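Long-range contacts in PP1b (Porcine reproductive and respiratory syndrome virus, PDB 6JDR), which probably unwinds RNA and DNA duplexes with 5' to 3' polarity, driven by ATP hydrolysis, as the helicase portion of the arterivirus replicase polyprotein: residues 281-286 and 302-307; 310-315 and 323-328; 340-345 and 362-367. The protein carries 1 engineered substitution. All blocks are in the same frame, centred on the assembly; numbering follows the deposited sequence.

Contact 1. Residues 281-286 and 302-307; sequences QNICDA and TRVTYV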
# COMPACT_ATOMS: atom_id res chain seq x y z
N GLN A 281 1.12 -16.61 -11.35
CA GLN A 281 1.81 -15.44 -10.82
C GLN A 281 3.32 -15.49 -11.07
O GLN A 281 3.94 -14.46 -11.35
CB GLN A 281 1.54 -15.30 -9.32
CG GLN A 281 2.05 -14.01 -8.70
CD GLN A 281 1.48 -12.78 -9.37
OE1 GLN A 281 0.27 -12.69 -9.63
NE2 GLN A 281 2.35 -11.82 -9.68
N ASN A 282 3.90 -16.68 -10.97
CA ASN A 282 5.34 -16.87 -11.21
C ASN A 282 5.78 -16.42 -12.61
O ASN A 282 6.89 -15.92 -12.78
CB ASN A 282 5.75 -18.33 -10.98
CG ASN A 282 4.98 -19.30 -11.87
OD1 ASN A 282 3.77 -19.18 -12.06
ND2 ASN A 282 5.69 -20.28 -12.42
N ILE A 283 4.89 -16.58 -13.59
CA ILE A 283 5.14 -16.12 -14.95
C ILE A 283 5.04 -14.60 -14.99
O ILE A 283 5.92 -13.93 -15.53
CB ILE A 283 4.15 -16.73 -15.97
CG1 ILE A 283 4.20 -18.26 -15.94
CG2 ILE A 283 4.44 -16.20 -17.37
CD1 ILE A 283 5.58 -18.84 -16.15
N CYS A 284 3.96 -14.07 -14.42
CA CYS A 284 3.77 -12.62 -14.30
C CYS A 284 5.00 -11.94 -13.71
O CYS A 284 5.44 -10.90 -14.20
CB CYS A 284 2.54 -12.31 -13.44
SG CYS A 284 0.94 -12.72 -14.18
N ASP A 285 5.57 -12.54 -12.67
CA ASP A 285 6.78 -12.01 -12.02
C ASP A 285 7.99 -11.96 -12.97
O ASP A 285 8.73 -10.97 -12.98
CB ASP A 285 7.14 -12.85 -10.79
CG ASP A 285 6.12 -12.72 -9.66
OD1 ASP A 285 5.19 -11.88 -9.77
OD2 ASP A 285 6.25 -13.45 -8.65
N ALA A 286 8.18 -13.03 -13.75
CA ALA A 286 9.32 -13.11 -14.66
C ALA A 286 9.20 -12.10 -15.79
O ALA A 286 10.20 -11.50 -16.18
CB ALA A 286 9.44 -14.52 -15.23
N THR A 302 1.61 -21.65 -12.96
CA THR A 302 2.04 -22.36 -14.16
C THR A 302 3.31 -23.11 -13.80
O THR A 302 4.24 -22.52 -13.24
CB THR A 302 2.32 -21.38 -15.32
OG1 THR A 302 1.16 -20.57 -15.55
CG2 THR A 302 2.68 -22.13 -16.60
N ARG A 303 3.36 -24.40 -14.12
CA ARG A 303 4.50 -25.24 -13.77
C ARG A 303 5.71 -24.92 -14.65
O ARG A 303 5.57 -24.69 -15.85
CB ARG A 303 4.13 -26.72 -13.90
CG ARG A 303 5.19 -27.68 -13.36
CD ARG A 303 4.78 -29.13 -13.58
NE ARG A 303 3.70 -29.54 -12.68
CZ ARG A 303 3.08 -30.72 -12.73
NH1 ARG A 303 3.41 -31.63 -13.64
NH2 ARG A 303 2.11 -30.99 -11.86
N VAL A 304 6.89 -24.91 -14.03
CA VAL A 304 8.14 -24.69 -14.75
C VAL A 304 9.13 -25.78 -14.35
O VAL A 304 9.47 -25.92 -13.17
CB VAL A 304 8.73 -23.30 -14.45
CG1 VAL A 304 10.07 -23.13 -15.14
CG2 VAL A 304 7.75 -22.21 -14.88
N THR A 305 9.59 -26.54 -15.34
CA THR A 305 10.47 -27.68 -15.11
C THR A 305 11.66 -27.62 -16.06
O THR A 305 11.48 -27.47 -17.27
CB THR A 305 9.71 -29.01 -15.35
OG1 THR A 305 8.37 -28.89 -14.87
CG2 THR A 305 10.41 -30.16 -14.64
N TYR A 306 12.87 -27.74 -15.51
CA TYR A 306 14.10 -27.72 -16.30
C TYR A 306 14.62 -29.14 -16.55
O TYR A 306 15.30 -29.72 -15.71
CB TYR A 306 15.18 -26.87 -15.61
CG TYR A 306 14.94 -25.39 -15.76
CD1 TYR A 306 15.65 -24.63 -16.69
CD2 TYR A 306 13.99 -24.73 -14.97
CE1 TYR A 306 15.43 -23.27 -16.83
CE2 TYR A 306 13.77 -23.37 -15.11
CZ TYR A 306 14.49 -22.65 -16.04
OH TYR A 306 14.26 -21.29 -16.16
N VAL A 307 14.28 -29.68 -17.72
CA VAL A 307 14.65 -31.05 -18.10
C VAL A 307 16.10 -31.14 -18.60
O VAL A 307 16.59 -30.23 -19.27
CB VAL A 307 13.70 -31.63 -19.17
CG1 VAL A 307 12.27 -31.64 -18.66
CG2 VAL A 307 13.80 -30.86 -20.49
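Asn282 and Ile283, near the start of helix 281-287, meet Thr302 and Val304 where the chain enters the second parallel sheet of the helicase core, consistent with the second RecA-like domain of superfamily 1 helicases. The tight part is polar. Asn282 reads both backbone groups of Thr302: ND2 donates to Thr302 O at 2.8 Å and lies in that carbonyl plane, with the O sitting 19° out of the Asn282 amide plane, while OD1 accepts a weak bond from Thr302 N at 3.4 Å. A chi1 of 58°, with CG between the backbone N and carbonyl carbon, turns the amide toward the Thr302 backbone. Beside it, Ile283 crosses Thr302 at about a right angle, CG1 lying 3.7 Å from Thr302 CB. Thr302 OG1 is taken up by the backbone, bonding to Gly280 N and Arg365 O.

The apolar side is looser: Ile283 CD1 stays 4.2 Å from Val304 CG2. The helix also carries an exposed residue, Asp285, whose OD1 accepts from Gln281 NE2; Gln281 in turn bonds to Leu295 and Ser297, so the helix bridges the two parallel sheets. The Asn282 and Val304 side chains run past each other in opposite directions, ND2 lying 3.7 Å from Val304 CG2.

Contact 2. Residues 310-315 and 323-328; sequences PVRYGQ and DREDSA
Arg312 reaches out to two acidic residues of the facing loop, Glu325 and Asp326, and the three form a salt-bridge network at the protein surface. The two terminal nitrogens divide the work. NH2 bonds to Glu325 OE1 at 3.1 Å, meeting the carboxylate from its anti side; OE1 lies close to the guanidinium plane, at its edge. NH1 takes Asp326 OD2, also at 3.1 Å, from an oblique direction. Both carboxylates stand steeply to the guanidinium, 75° for Glu325 and 81° for Asp326, so neither makes a flat, two-pronged pairing. With Arg312 bent at chi2 and Glu325 extended beyond its CG, these two side chains cross at about a right angle.

A second, uncharged grip is made by Gln315. Its NE2 donates to the backbone Ser327 O at 3.0 Å in a nearly straight bond of 175°, within the plane of the Gln315 amide, and the same nitrogen passes 3.6 Å from Ala328 CA.

What presents these groups is a type II' turn from Glu325 to Ala328, closed by Ala328 N bonding to Glu325 O at 3.0 Å. It places the two acids at consecutive positions, so that each reaches a different nitrogen of Arg312. Arg324 braces the turn from within its own loop, its NE donating to Ala328 O at 3.1 Å. Asp326 OD2 also lies near Asp397 OD2, a like charge that Arg312 would be expected to offset.

The contact closes the loops at both ends of strand 315-318. Gln315 begins that strand and pairs through its backbone with Val341 and with Thr343 of strand 342-345, Ala328 leads into the outermost strand 329-330, and Tyr313 meets the ring of Phe369 on strand 367-371.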
# COMPACT_ATOMS: atom_id res chain seq x y z
N PRO A 310 16.00 -33.63 -24.01
CA PRO A 310 14.85 -33.16 -24.81
C PRO A 310 13.54 -33.88 -24.50
O PRO A 310 13.56 -35.03 -24.06
CB PRO A 310 15.28 -33.44 -26.25
CG PRO A 310 16.77 -33.46 -26.21
CD PRO A 310 17.14 -34.02 -24.87
N VAL A 311 12.42 -33.21 -24.74
CA VAL A 311 11.11 -33.76 -24.41
C VAL A 311 10.03 -33.20 -25.35
O VAL A 311 10.21 -32.13 -25.94
CB VAL A 311 10.76 -33.48 -22.93
CG1 VAL A 311 10.49 -32.00 -22.70
CG2 VAL A 311 9.57 -34.32 -22.49
N ARG A 312 8.92 -33.93 -25.48
CA ARG A 312 7.85 -33.58 -26.42
C ARG A 312 6.51 -33.40 -25.71
O ARG A 312 5.51 -34.01 -26.10
CB ARG A 312 7.72 -34.67 -27.49
CG ARG A 312 8.99 -34.93 -28.30
CD ARG A 312 9.24 -33.84 -29.32
NE ARG A 312 10.24 -34.25 -30.31
CZ ARG A 312 10.00 -35.07 -31.34
NH1 ARG A 312 8.79 -35.59 -31.55
NH2 ARG A 312 10.99 -35.37 -32.18
N TYR A 313 6.48 -32.57 -24.67
CA TYR A 313 5.24 -32.31 -23.94
C TYR A 313 4.54 -31.06 -24.47
O TYR A 313 5.13 -29.98 -24.52
CB TYR A 313 5.51 -32.15 -22.44
CG TYR A 313 6.01 -33.40 -21.74
CD1 TYR A 313 5.54 -34.67 -22.08
CD2 TYR A 313 6.94 -33.31 -20.70
CE1 TYR A 313 5.99 -35.80 -21.43
CE2 TYR A 313 7.39 -34.44 -20.04
CZ TYR A 313 6.92 -35.68 -20.41
OH TYR A 313 7.37 -36.81 -19.76
N GLY A 314 3.27 -31.22 -24.86
CA GLY A 314 2.49 -30.11 -25.41
C GLY A 314 3.05 -29.63 -26.73
O GLY A 314 3.64 -30.41 -27.47
N GLN A 315 2.86 -28.35 -27.03
CA GLN A 315 3.44 -27.75 -28.23
C GLN A 315 4.91 -27.45 -27.99
O GLN A 315 5.26 -26.79 -27.01
CB GLN A 315 2.70 -26.46 -28.60
CG GLN A 315 3.24 -25.75 -29.83
CD GLN A 315 3.22 -26.62 -31.07
OE1 GLN A 315 2.15 -27.01 -31.54
NE2 GLN A 315 4.40 -26.94 -31.60
N ASP A 323 16.02 -26.41 -35.91
CA ASP A 323 15.88 -27.31 -34.77
C ASP A 323 14.46 -27.84 -34.58
O ASP A 323 14.18 -28.52 -33.59
CB ASP A 323 16.37 -26.60 -33.51
CG ASP A 323 17.78 -26.05 -33.66
OD1 ASP A 323 18.62 -26.74 -34.28
OD2 ASP A 323 18.06 -24.93 -33.18
N ARG A 324 13.57 -27.56 -35.53
CA ARG A 324 12.20 -28.07 -35.50
C ARG A 324 12.16 -29.55 -35.82
O ARG A 324 12.78 -30.00 -36.79
CB ARG A 324 11.32 -27.35 -36.51
CG ARG A 324 11.06 -25.88 -36.22
CD ARG A 324 10.34 -25.25 -37.41
NE ARG A 324 9.15 -26.02 -37.78
CZ ARG A 324 8.65 -26.11 -39.01
NH1 ARG A 324 9.22 -25.50 -40.04
NH2 ARG A 324 7.56 -26.85 -39.21
N GLU A 325 11.41 -30.31 -35.02
CA GLU A 325 11.20 -31.74 -35.24
C GLU A 325 9.72 -32.05 -35.05
O GLU A 325 9.05 -31.39 -34.25
CB GLU A 325 12.02 -32.56 -34.24
CG GLU A 325 13.51 -32.24 -34.25
CD GLU A 325 14.28 -32.99 -33.19
OE1 GLU A 325 13.67 -33.79 -32.44
OE2 GLU A 325 15.51 -32.79 -33.11
N ASP A 326 9.22 -33.04 -35.77
CA ASP A 326 7.83 -33.46 -35.65
C ASP A 326 6.90 -32.26 -35.90
O ASP A 326 7.05 -31.59 -36.92
CB ASP A 326 7.60 -34.14 -34.28
CG ASP A 326 6.32 -34.96 -34.22
OD1 ASP A 326 5.36 -34.64 -34.95
OD2 ASP A 326 6.28 -35.92 -33.42
N SER A 327 5.99 -31.96 -34.97
CA SER A 327 5.03 -30.87 -35.15
C SER A 327 5.43 -29.60 -34.37
O SER A 327 4.57 -28.82 -33.96
CB SER A 327 3.64 -31.34 -34.70
OG SER A 327 3.66 -31.75 -33.35
N ALA A 328 6.74 -29.41 -34.18
CA ALA A 328 7.24 -28.23 -33.47
C ALA A 328 7.19 -27.00 -34.37
O ALA A 328 7.23 -27.12 -35.59
CB ALA A 328 8.67 -28.47 -33.01

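Contact 3. Residues 340-345 and 362-367; sequences DVVTLH and TRARHA
Val342 keeps CG1 anti to its backbone N (chi1 171°), which swings CG2 round to the side of that nitrogen; there it lies 3.7 Å from Ala364 CB and brushes Arg363 CB. Val341 adopts nearly the same torsion (-173°), with CG1 4.3 Å from Ala367 CB on the face of the sheet they share.

The backbone does the heavier work. Asp340 O collects the N-H groups of a turning chain: His366 N at 2.9 Å, on a lone pair in the carbonyl plane, Ala367 N at 3.2 Å from a tilted direction, and Arg365 N in a weak third bond. Val342 N then donates to Ala367 O at 3.2 Å, flanking the parallel bridge of Val341 with Ala367, and Val341 CA adds a C-H contact to the same oxygen. The two segments belong to a beta-alpha-beta crossover (strand 342-345, helix 354-361 and the adjacent strand 367-371) and meet where its two strands start. Thr362 and Arg363 come just off that helix, tied together by Arg363 NH2 donating to Thr362 OG1 at 2.8 Å.

Just before the strands begin, Asp340 OD2 bonds to Arg423 N, and Asp340 CB sits at the edge of the His366 ring, 4.2 Å from CD2.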
# COMPACT_ATOMS: atom_id res chain seq x y z
N ASP A 340 -2.02 -25.30 -23.31
CA ASP A 340 -2.01 -25.74 -21.91
C ASP A 340 -0.59 -26.04 -21.49
O ASP A 340 -0.12 -25.53 -20.47
CB ASP A 340 -2.88 -26.98 -21.73
CG ASP A 340 -4.35 -26.72 -22.00
OD1 ASP A 340 -4.70 -25.61 -22.47
OD2 ASP A 340 -5.18 -27.62 -21.73
N VAL A 341 0.09 -26.87 -22.27
CA VAL A 341 1.47 -27.24 -22.01
C VAL A 341 2.33 -26.81 -23.19
O VAL A 341 1.87 -26.76 -24.33
CB VAL A 341 1.63 -28.76 -21.80
CG1 VAL A 341 3.06 -29.09 -21.36
CG2 VAL A 341 0.62 -29.26 -20.77
N VAL A 342 3.59 -26.47 -22.90
CA VAL A 342 4.55 -26.04 -23.91
C VAL A 342 5.92 -26.58 -23.56
O VAL A 342 6.24 -26.76 -22.38
CB VAL A 342 4.60 -24.50 -23.99
CG1 VAL A 342 5.75 -24.02 -24.87
CG2 VAL A 342 3.28 -23.94 -24.50
N THR A 343 6.74 -26.85 -24.57
CA THR A 343 8.13 -27.24 -24.36
C THR A 343 9.06 -26.27 -25.07
O THR A 343 9.12 -26.25 -26.30
CB THR A 343 8.39 -28.68 -24.85
OG1 THR A 343 7.61 -29.60 -24.08
CG2 THR A 343 9.86 -29.05 -24.68
N LEU A 344 9.78 -25.47 -24.29
CA LEU A 344 10.76 -24.53 -24.82
C LEU A 344 12.06 -25.28 -25.09
O LEU A 344 12.76 -25.67 -24.16
CB LEU A 344 11.00 -23.38 -23.83
CG LEU A 344 12.01 -22.29 -24.21
CD1 LEU A 344 11.78 -21.76 -25.62
N HIS A 345 12.36 -25.47 -26.37
CA HIS A 345 13.46 -26.31 -26.82
C HIS A 345 14.60 -25.42 -27.33
O HIS A 345 14.46 -24.75 -28.35
CB HIS A 345 12.94 -27.23 -27.93
CG HIS A 345 13.95 -28.20 -28.45
ND1 HIS A 345 14.56 -29.15 -27.66
CD2 HIS A 345 14.44 -28.38 -29.70
CE1 HIS A 345 15.39 -29.87 -28.39
NE2 HIS A 345 15.34 -29.42 -29.64
N THR A 362 5.12 -16.95 -22.37
CA THR A 362 3.73 -16.52 -22.22
C THR A 362 2.73 -17.27 -23.12
O THR A 362 1.60 -16.82 -23.29
CB THR A 362 3.61 -15.01 -22.49
OG1 THR A 362 4.09 -14.72 -23.80
CG2 THR A 362 4.40 -14.22 -21.46
N ARG A 363 3.13 -18.40 -23.70
CA ARG A 363 2.22 -19.23 -24.49
C ARG A 363 1.45 -20.22 -23.61
O ARG A 363 0.28 -20.50 -23.86
CB ARG A 363 2.98 -20.02 -25.56
CG ARG A 363 3.79 -19.20 -26.55
CD ARG A 363 2.97 -18.09 -27.19
NE ARG A 363 2.91 -16.89 -26.37
CZ ARG A 363 2.05 -15.88 -26.55
NH1 ARG A 363 1.15 -15.92 -27.52
NH2 ARG A 363 2.10 -14.83 -25.74
N ALA A 364 2.12 -20.77 -22.60
CA ALA A 364 1.56 -21.85 -21.79
C ALA A 364 0.58 -21.36 -20.74
O ALA A 364 0.68 -20.23 -20.25
CB ALA A 364 2.68 -22.64 -21.12
N ARG A 365 -0.36 -22.24 -20.38
CA ARG A 365 -1.36 -21.95 -19.36
C ARG A 365 -1.02 -22.64 -18.05
O ARG A 365 -0.95 -21.99 -17.00
CB ARG A 365 -2.74 -22.39 -19.85
CG ARG A 365 -3.89 -22.01 -18.93
CD ARG A 365 -5.23 -22.38 -19.54
NE ARG A 365 -5.62 -21.48 -20.63
CZ ARG A 365 -6.12 -20.25 -20.46
NH1 ARG A 365 -6.28 -19.73 -19.25
NH2 ARG A 365 -6.44 -19.52 -21.53
N HIS A 366 -0.80 -23.95 -18.10
CA HIS A 366 -0.62 -24.77 -16.90
C HIS A 366 0.81 -25.26 -16.66
O HIS A 366 1.22 -25.42 -15.51
CB HIS A 366 -1.57 -25.96 -16.93
CG HIS A 366 -3.02 -25.58 -16.92
ND1 HIS A 366 -3.62 -24.99 -15.83
CD2 HIS A 366 -3.98 -25.69 -17.87
CE1 HIS A 366 -4.89 -24.76 -16.11
NE2 HIS A 366 -5.13 -25.17 -17.34
N ALA A 367 1.57 -25.52 -17.72
CA ALA A 367 2.94 -26.01 -17.57
C ALA A 367 3.82 -25.65 -18.74
O ALA A 367 3.36 -25.54 -19.87
CB ALA A 367 2.93 -27.52 -17.37

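All three contacts serve the same five-stranded parallel sheet of the helicase core. Contacts 1 and 3 are buried, their centres about 9 Å apart, and they adjoin directly: Arg303 N reaches His366 O at 2.7 Å, pairing neighbouring strands 303-307 and 367-371. Contact 2 lies at the surface, toward the other edge of the sheet, yet its Gln315 O receives Thr343 N at 2.9 Å. Chemistry follows position. Contact 3, inside the sheet, relies on backbone pairing and small apolar side chains; contact 1 joins a helix to an edge strand through one amide and an isoleucine; contact 2 links two loops through salt bridges and one amide-to-carbonyl hydrogen bond.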